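Local coordinates for protein tRNA (guanine(26)-N(2))-dimethyltransferase (Pyrococcus horikoshii, PDB 2DUL) that dimethylates the N2 atom of guanine 26 in tRNAs, probably taking both methyl groups from S-adenosyl-L-methionine, at residues Y131-D136 with S153-G158; L247-F252 with G264-R269; D313-I318 with T353-S358. All blocks are in the same frame, centred on the assembly; numbering follows the deposited sequence.

Contact 1. Residues Y131-D136 with S153-G158; sequences YFHFID and SAKRRG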
# COMPACT_ATOMS: atom_id res chain seq x y z
N TYR A 131 -18.54 9.75 0.22
CA TYR A 131 -19.42 8.75 0.81
C TYR A 131 -18.77 7.63 1.61
O TYR A 131 -19.29 7.22 2.65
CB TYR A 131 -20.27 8.15 -0.31
CG TYR A 131 -21.34 7.19 0.15
CD1 TYR A 131 -21.17 5.81 0.04
CD2 TYR A 131 -22.54 7.66 0.68
CE1 TYR A 131 -22.17 4.92 0.44
CE2 TYR A 131 -23.55 6.79 1.08
CZ TYR A 131 -23.35 5.42 0.96
OH TYR A 131 -24.34 4.55 1.37
N PHE A 132 -17.63 7.12 1.14
CA PHE A 132 -16.97 6.01 1.82
C PHE A 132 -15.95 6.36 2.88
O PHE A 132 -15.15 7.29 2.72
CB PHE A 132 -16.30 5.09 0.79
CG PHE A 132 -17.25 4.52 -0.22
CD1 PHE A 132 -17.39 5.11 -1.47
CD2 PHE A 132 -18.03 3.41 0.09
CE1 PHE A 132 -18.30 4.61 -2.40
CE2 PHE A 132 -18.94 2.89 -0.83
CZ PHE A 132 -19.07 3.49 -2.08
N HIS A 133 -15.96 5.60 3.97
CA HIS A 133 -15.00 5.78 5.06
C HIS A 133 -13.70 5.10 4.64
O HIS A 133 -12.63 5.44 5.13
CB HIS A 133 -15.53 5.13 6.35
CG HIS A 133 -16.74 5.81 6.91
ND1 HIS A 133 -16.70 7.09 7.41
CD2 HIS A 133 -18.02 5.39 7.04
CE1 HIS A 133 -17.91 7.44 7.82
NE2 HIS A 133 -18.73 6.42 7.60
N PHE A 134 -13.81 4.14 3.73
CA PHE A 134 -12.63 3.43 3.24
C PHE A 134 -12.87 2.92 1.83
O PHE A 134 -13.93 2.36 1.53
CB PHE A 134 -12.26 2.25 4.15
CG PHE A 134 -11.17 1.36 3.58
CD1 PHE A 134 -9.89 1.85 3.37
CD2 PHE A 134 -11.44 0.03 3.24
CE1 PHE A 134 -8.88 1.03 2.82
CE2 PHE A 134 -10.45 -0.79 2.70
CZ PHE A 134 -9.16 -0.29 2.49
N ILE A 135 -11.89 3.13 0.97
CA ILE A 135 -11.96 2.65 -0.41
C ILE A 135 -10.68 1.87 -0.65
O ILE A 135 -9.59 2.35 -0.33
CB ILE A 135 -12.04 3.81 -1.44
CG1 ILE A 135 -13.38 4.54 -1.32
CG2 ILE A 135 -11.87 3.26 -2.86
CD1 ILE A 135 -13.54 5.71 -2.29
N ASP A 136 -10.81 0.67 -1.20
CA ASP A 136 -9.64 -0.15 -1.51
C ASP A 136 -9.54 -0.28 -3.03
O ASP A 136 -10.42 -0.86 -3.67
CB ASP A 136 -9.76 -1.53 -0.85
CG ASP A 136 -8.42 -2.26 -0.78
OD1 ASP A 136 -8.32 -3.25 -0.02
OD2 ASP A 136 -7.47 -1.85 -1.49
N SER A 153 -14.54 10.44 -3.87
CA SER A 153 -15.54 9.51 -3.35
C SER A 153 -15.36 9.18 -1.86
O SER A 153 -16.33 8.92 -1.15
CB SER A 153 -15.50 8.21 -4.16
OG SER A 153 -16.55 7.32 -3.80
N ALA A 154 -14.12 9.18 -1.39
CA ALA A 154 -13.86 8.91 0.03
C ALA A 154 -14.26 10.17 0.80
O ALA A 154 -14.28 11.26 0.23
CB ALA A 154 -12.37 8.63 0.24
N LYS A 155 -14.59 10.02 2.09
CA LYS A 155 -14.93 11.17 2.94
C LYS A 155 -13.66 12.01 3.04
O LYS A 155 -12.57 11.52 2.76
CB LYS A 155 -15.32 10.71 4.35
CG LYS A 155 -16.59 9.88 4.46
CD LYS A 155 -17.83 10.73 4.30
CE LYS A 155 -19.09 9.95 4.65
NZ LYS A 155 -20.31 10.74 4.39
N ARG A 156 -13.79 13.27 3.47
CA ARG A 156 -12.63 14.16 3.59
C ARG A 156 -11.66 13.71 4.70
O ARG A 156 -10.53 14.18 4.78
CB ARG A 156 -13.11 15.60 3.83
CG ARG A 156 -13.90 16.17 2.64
CD ARG A 156 -14.29 17.63 2.85
NE ARG A 156 -13.11 18.48 2.93
CZ ARG A 156 -12.36 18.86 1.90
NH1 ARG A 156 -12.67 18.47 0.66
NH2 ARG A 156 -11.28 19.59 2.10
N ARG A 157 -12.12 12.79 5.54
CA ARG A 157 -11.27 12.26 6.60
C ARG A 157 -11.28 10.74 6.43
O ARG A 157 -11.05 9.99 7.38
CB ARG A 157 -11.80 12.65 7.98
CG ARG A 157 -11.78 14.16 8.24
CD ARG A 157 -12.41 14.50 9.59
NE ARG A 157 -12.49 15.94 9.82
CZ ARG A 157 -13.17 16.80 9.07
NH1 ARG A 157 -13.18 18.10 9.38
NH2 ARG A 157 -13.85 16.38 8.01
N GLY A 158 -11.54 10.31 5.20
CA GLY A 158 -11.59 8.89 4.90
C GLY A 158 -10.24 8.22 4.79
O GLY A 158 -9.19 8.85 4.94
O HOH W 1 -21.63 8.44 3.96
O HOH W 2 -14.11 9.15 7.78
O HOH W 3 -12.55 6.96 7.76
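Ser-153, the last residue of helix 144-153, offers its carbonyl to two successive backbone N-H groups, those of Tyr-131 and Phe-132, which approach from opposite faces of the carbonyl plane. Tyr-131 N lies 2.7 Å from Ser-153 O, while Phe-132 N makes a longer bond of 3.2 Å to the same oxygen. Lys-155 N then donates to Phe-132 O at 2.9 Å, which makes Phe-132 and Ala-154 a parallel bridge pair. Packing is tight here. The hydroxyl Ser-153 OG sits at the edge of the Phe-132 ring, 3.3 Å from CD1, while being hydrogen-bonded to Arg-128 O, a place a small hydroxyl suits. Ile-135 sends its extended branch to the helix end, where CD1 rests 3.7 Å from Ser-153 CB and touches the methyl of Ala-154. Gly-158, lacking a side chain, brings CA to 3.6 Å from His-133 O.

The other side is looser and wet. The Lys-155 chain bends at its second torsion (chi2 -74°) and runs beside the His-133 ring, both pointing the same way. Lys-155 CE passes 3.4 Å from Tyr-131 O; a water joins NZ to that same carbonyl, and NZ also bonds to Arg-130 O. Two further waters lie between His-133 and Arg-157 O, mostly through weak bonds.

Just beyond, strand 158-164 pairs in parallel with strand 132-137. Strand, helix 144-153 and strand thus form a beta-alpha-beta crossover, the building unit of the Rossmann-like fold of class I methyltransferases.

Contact 2. Residues L247-F252 with G264-R269; sequences LGYIYF and GFLPTR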
# COMPACT_ATOMS: atom_id res chain seq x y z
N LEU A 247 7.04 16.35 0.75
CA LEU A 247 7.53 15.80 -0.52
C LEU A 247 8.99 16.23 -0.68
O LEU A 247 9.43 17.21 -0.09
CB LEU A 247 6.72 16.35 -1.70
CG LEU A 247 5.26 15.90 -1.87
CD1 LEU A 247 4.62 16.67 -3.02
CD2 LEU A 247 5.22 14.40 -2.14
N GLY A 248 9.73 15.49 -1.49
CA GLY A 248 11.12 15.83 -1.70
C GLY A 248 11.73 15.02 -2.82
O GLY A 248 11.01 14.36 -3.58
N TYR A 249 13.05 15.06 -2.92
CA TYR A 249 13.77 14.34 -3.97
C TYR A 249 14.97 13.59 -3.40
O TYR A 249 15.44 13.89 -2.31
CB TYR A 249 14.23 15.32 -5.05
CG TYR A 249 13.06 16.01 -5.72
CD1 TYR A 249 12.41 17.08 -5.09
CD2 TYR A 249 12.55 15.54 -6.93
CE1 TYR A 249 11.26 17.64 -5.65
CE2 TYR A 249 11.41 16.10 -7.49
CZ TYR A 249 10.77 17.15 -6.85
OH TYR A 249 9.62 17.67 -7.38
N ILE A 250 15.45 12.62 -4.17
CA ILE A 250 16.59 11.81 -3.77
C ILE A 250 17.69 11.93 -4.81
O ILE A 250 17.43 11.98 -6.01
CB ILE A 250 16.21 10.32 -3.68
CG1 ILE A 250 15.13 10.11 -2.62
CG2 ILE A 250 17.45 9.48 -3.39
CD1 ILE A 250 14.38 8.80 -2.76
N TYR A 251 18.93 12.00 -4.33
CA TYR A 251 20.10 12.06 -5.19
C TYR A 251 20.85 10.78 -4.84
O TYR A 251 20.97 10.42 -3.66
CB TYR A 251 20.92 13.30 -4.86
CG TYR A 251 20.18 14.58 -5.22
CD1 TYR A 251 20.15 15.04 -6.53
CD2 TYR A 251 19.50 15.30 -4.24
CE1 TYR A 251 19.45 16.19 -6.87
CE2 TYR A 251 18.79 16.46 -4.57
CZ TYR A 251 18.78 16.90 -5.89
OH TYR A 251 18.08 18.03 -6.23
N PHE A 252 21.35 10.09 -5.85
CA PHE A 252 22.02 8.82 -5.64
C PHE A 252 23.34 8.75 -6.41
O PHE A 252 23.38 9.02 -7.61
CB PHE A 252 21.08 7.70 -6.09
CG PHE A 252 21.59 6.31 -5.81
CD1 PHE A 252 21.52 5.77 -4.52
CD2 PHE A 252 22.12 5.53 -6.83
CE1 PHE A 252 21.95 4.47 -4.27
CE2 PHE A 252 22.56 4.23 -6.59
CZ PHE A 252 22.48 3.70 -5.30
N GLY A 264 11.47 19.58 -0.51
CA GLY A 264 11.04 20.74 -1.27
C GLY A 264 10.15 20.29 -2.41
O GLY A 264 10.24 19.14 -2.84
N PHE A 265 9.29 21.18 -2.89
CA PHE A 265 8.39 20.81 -3.97
C PHE A 265 9.15 20.54 -5.26
O PHE A 265 8.73 19.71 -6.06
CB PHE A 265 7.34 21.91 -4.19
CG PHE A 265 6.21 21.49 -5.09
CD1 PHE A 265 6.23 21.80 -6.44
CD2 PHE A 265 5.15 20.74 -4.59
CE1 PHE A 265 5.19 21.38 -7.29
CE2 PHE A 265 4.11 20.31 -5.42
CZ PHE A 265 4.14 20.64 -6.78
N LEU A 266 10.27 21.24 -5.43
CA LEU A 266 11.12 21.07 -6.61
C LEU A 266 12.57 20.88 -6.18
O LEU A 266 13.00 21.41 -5.16
CB LEU A 266 11.03 22.31 -7.51
CG LEU A 266 9.69 22.62 -8.18
CD1 LEU A 266 9.78 23.95 -8.93
CD2 LEU A 266 9.32 21.50 -9.14
N PRO A 267 13.35 20.10 -6.95
CA PRO A 267 14.76 19.86 -6.63
C PRO A 267 15.57 21.08 -7.07
O PRO A 267 15.07 21.91 -7.84
CB PRO A 267 15.08 18.62 -7.45
CG PRO A 267 14.28 18.84 -8.70
CD PRO A 267 12.95 19.37 -8.18
N THR A 268 16.80 21.21 -6.60
CA THR A 268 17.62 22.36 -6.97
C THR A 268 18.99 21.97 -7.53
O THR A 268 19.86 22.82 -7.73
CB THR A 268 17.83 23.29 -5.77
OG1 THR A 268 18.59 22.62 -4.77
CG2 THR A 268 16.48 23.70 -5.19
N ARG A 269 19.17 20.68 -7.77
CA ARG A 269 20.43 20.15 -8.30
C ARG A 269 20.12 19.11 -9.38
O ARG A 269 19.03 18.55 -9.42
CB ARG A 269 21.25 19.51 -7.17
CG ARG A 269 21.54 20.44 -6.00
CD ARG A 269 22.65 19.90 -5.11
NE ARG A 269 22.29 18.67 -4.39
CZ ARG A 269 21.44 18.62 -3.36
NH1 ARG A 269 20.85 19.72 -2.92
NH2 ARG A 269 21.20 17.45 -2.77
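This contact is a loop folded back over a strand of a three-stranded antiparallel sheet: after strand 259-263, residues 264-269 run past central strand 247-252 on the way to strand 273-277, and Tyr-249 and Tyr-251 reach across to meet them. Pairing with the strand ends at Gly-264, whose N donates to Leu-247 O at 3.2 Å. The phi of Gly-264, 158°, would jam a side chain against the preceding carbonyl, so glycine suits the place.

Tyr-249 carries the middle. Its CG stands anti to the carbonyl carbon (chi1 -61°), directing the ring into the loop, where Tyr-249 OH donates to Phe-265 O at 2.6 Å. Pro-267 covers one ring face with its CD, 3.5 Å from the centroid of the Tyr-249 ring, a CH-pi contact in which the puckered proline ring turns its CD hydrogens onto the aromatic face. Before it in sequence, Leu-247 CD1 makes a looser apolar contact with the Phe-265 ring.

Tyr-251 uses its hydroxyl as a hub: Tyr-251 OH accepts a long, bent bond from Arg-269 N (3.3 Å, 136°), touches Pro-267 CB, and bonds to Glu-262 of the neighbouring strand. The Arg-269 chain bends at its third torsion and lays the guanidinium over the Tyr-251 ring as an off-centre cation-pi contact, the two planes 35° apart. Arg-269 NH2, salt-bridged to Glu-260, lies 3.1 Å from Tyr-251 CD2.

Contact 3. Residues D313-I318 with T353-S358; sequences DQELDI and TRTHFS. With GOL (glycerol), chain B.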
# COMPACT_ATOMS: atom_id res chain seq x y z
N ASP A 313 6.86 -3.59 11.85
CA ASP A 313 6.68 -3.03 13.18
C ASP A 313 8.02 -2.69 13.84
O ASP A 313 8.16 -1.66 14.49
CB ASP A 313 5.89 -4.01 14.06
CG ASP A 313 5.69 -3.51 15.48
OD1 ASP A 313 5.26 -2.35 15.65
OD2 ASP A 313 5.96 -4.28 16.42
N GLN A 314 9.02 -3.54 13.65
CA GLN A 314 10.33 -3.30 14.25
C GLN A 314 11.26 -2.50 13.34
O GLN A 314 12.33 -2.05 13.75
CB GLN A 314 10.99 -4.62 14.64
CG GLN A 314 11.44 -5.46 13.46
CD GLN A 314 12.95 -5.61 13.41
OE1 GLN A 314 13.69 -4.62 13.44
NE2 GLN A 314 13.42 -6.85 13.33
N GLU A 315 10.84 -2.32 12.09
CA GLU A 315 11.64 -1.58 11.12
C GLU A 315 11.72 -0.09 11.46
O GLU A 315 10.71 0.55 11.76
CB GLU A 315 11.05 -1.77 9.72
CG GLU A 315 11.92 -1.26 8.59
CD GLU A 315 11.38 -1.68 7.23
OE1 GLU A 315 10.92 -2.83 7.11
OE2 GLU A 315 11.44 -0.86 6.29
N LEU A 316 12.93 0.45 11.41
CA LEU A 316 13.13 1.87 11.67
C LEU A 316 12.45 2.63 10.53
O LEU A 316 12.64 2.31 9.36
CB LEU A 316 14.64 2.18 11.68
CG LEU A 316 15.08 3.62 11.90
CD1 LEU A 316 14.61 4.08 13.29
CD2 LEU A 316 16.60 3.72 11.77
N ASP A 317 11.65 3.64 10.87
CA ASP A 317 10.97 4.42 9.84
C ASP A 317 11.80 5.66 9.56
O ASP A 317 11.73 6.66 10.28
CB ASP A 317 9.56 4.81 10.30
CG ASP A 317 8.69 5.31 9.15
OD1 ASP A 317 9.18 5.39 8.00
OD2 ASP A 317 7.50 5.62 9.39
N ILE A 318 12.62 5.57 8.52
CA ILE A 318 13.50 6.65 8.12
C ILE A 318 13.65 6.54 6.61
O ILE A 318 13.53 5.45 6.05
CB ILE A 318 14.86 6.51 8.83
CG1 ILE A 318 15.77 7.69 8.50
CG2 ILE A 318 15.50 5.18 8.43
CD1 ILE A 318 17.02 7.75 9.37
N THR A 353 18.21 -1.39 11.91
CA THR A 353 17.31 -2.54 11.80
C THR A 353 17.33 -3.07 10.38
O THR A 353 17.86 -2.43 9.47
CB THR A 353 15.84 -2.16 12.09
OG1 THR A 353 15.34 -1.34 11.02
CG2 THR A 353 15.71 -1.39 13.40
N ARG A 354 16.75 -4.25 10.20
CA ARG A 354 16.64 -4.85 8.88
C ARG A 354 15.43 -4.15 8.28
O ARG A 354 14.72 -3.43 8.99
CB ARG A 354 16.37 -6.35 8.99
CG ARG A 354 17.53 -7.17 9.53
CD ARG A 354 17.07 -8.57 9.93
NE ARG A 354 18.16 -9.39 10.45
CZ ARG A 354 19.06 -10.02 9.70
NH1 ARG A 354 20.01 -10.74 10.26
NH2 ARG A 354 18.99 -9.93 8.37
N THR A 355 15.19 -4.34 6.99
CA THR A 355 14.02 -3.73 6.35
C THR A 355 13.35 -4.71 5.40
O THR A 355 14.02 -5.50 4.74
CB THR A 355 14.39 -2.46 5.55
OG1 THR A 355 13.26 -2.06 4.76
CG2 THR A 355 15.59 -2.73 4.63
N HIS A 356 12.02 -4.64 5.33
CA HIS A 356 11.25 -5.52 4.46
C HIS A 356 11.48 -5.19 2.99
O HIS A 356 11.11 -5.97 2.11
CB HIS A 356 9.76 -5.38 4.78
CG HIS A 356 9.16 -4.11 4.27
ND1 HIS A 356 8.48 -4.04 3.07
CD2 HIS A 356 9.17 -2.85 4.77
CE1 HIS A 356 8.11 -2.79 2.85
NE2 HIS A 356 8.52 -2.05 3.86
N PHE A 357 12.08 -4.03 2.71
CA PHE A 357 12.33 -3.61 1.33
C PHE A 357 13.40 -4.43 0.62
O PHE A 357 13.39 -4.55 -0.61
CB PHE A 357 12.71 -2.13 1.28
CG PHE A 357 11.55 -1.19 1.50
CD1 PHE A 357 10.44 -1.20 0.66
CD2 PHE A 357 11.58 -0.27 2.55
CE1 PHE A 357 9.38 -0.32 0.85
CE2 PHE A 357 10.52 0.62 2.76
CZ PHE A 357 9.42 0.59 1.90
N SER A 358 14.33 -4.99 1.39
CA SER A 358 15.42 -5.79 0.82
C SER A 358 16.04 -6.66 1.90
O SER A 358 16.17 -6.24 3.05
CB SER A 358 16.49 -4.87 0.23
OG SER A 358 17.65 -5.61 -0.13
C1 GOL B . 8.45 0.98 8.39
O1 GOL B . 9.36 1.83 9.08
C2 GOL B . 8.42 1.34 6.90
O2 GOL B . 9.74 1.19 6.34
C3 GOL B . 7.44 0.42 6.17
O3 GOL B . 7.42 0.74 4.78
O HOH W 4 16.48 -5.80 12.84
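Gln-314, at the last turn of helix 302-314, meets Thr-353 as their side chains slide past each other in opposite directions. The amide oxygen Gln-314 OE1 lies 3.5 Å from Thr-353 CB and accepts from a water that in turn takes the N-H of Arg-354, so a long, polar side chain suits this exposed margin of the contact.

With Glu-315 the chain leaves the helix, and here the contact is concentrated. CG is anti to the backbone N (chi1 -170°), and the extended chain carries the carboxylate into the Thr-355 to Ser-358 turn. Glu-315 OE1 accepts from His-356 N at 2.8 Å in a nearly straight bond; Glu-315 OE2 takes the hydroxyl Thr-355 OG1 at 2.7 Å. Both donors come from above the carboxylate plane. Thr-355 OG1 also accepts from Phe-357 N, an ST turn, so one hydroxyl holds both the turn and the carboxylate. Glu-315 OE1 further lies at the edge of the His-356 ring, 2.9 Å from His-356 CD2.

Leu-316 follows with its backbone: Leu-316 N donates to Thr-353 OG1 at 3.0 Å, and that hydroxyl donates on to Arg-354 O, while Leu-316 CB packs against OG1. The Asp-317 carboxylate bonds to Leu-281 N.

A glycerol, probably from the crystallisation liquor, lies alongside, giving its O2 to Glu-315 OE2 at 2.7 Å and accepting at O3 from His-356 NE2. Two protein donors and this alcohol thus surround a buried carboxylate, a setting consistent with its ionised form, and with a His-356 ring that may itself be protonated, its ND1 being bonded to Tyr-222 O.

The three contacts come in series along the chain, each closing before the next opens. Contact 1 lies at the margin of the large mixed sheet, where helix 144-153 returns to it, in the methyltransferase core near the predicted S-adenosyl-L-methionine site. Contact 2 belongs to a separate three-stranded antiparallel sheet, and contact 3 joins the end of helix 302-314 to a strand of a third small sheet. Centres of contacts 1 and 2 are about 31 Å apart, those of 1 and 3 about 29 Å, on opposite sides of the chain's centre. Contacts 2 and 3 are closer, their nearest atoms about 9 Å apart. No two touch: contact 1 belongs to the methyltransferase core, contacts 2 and 3 to the smaller sheets of the C-terminal part.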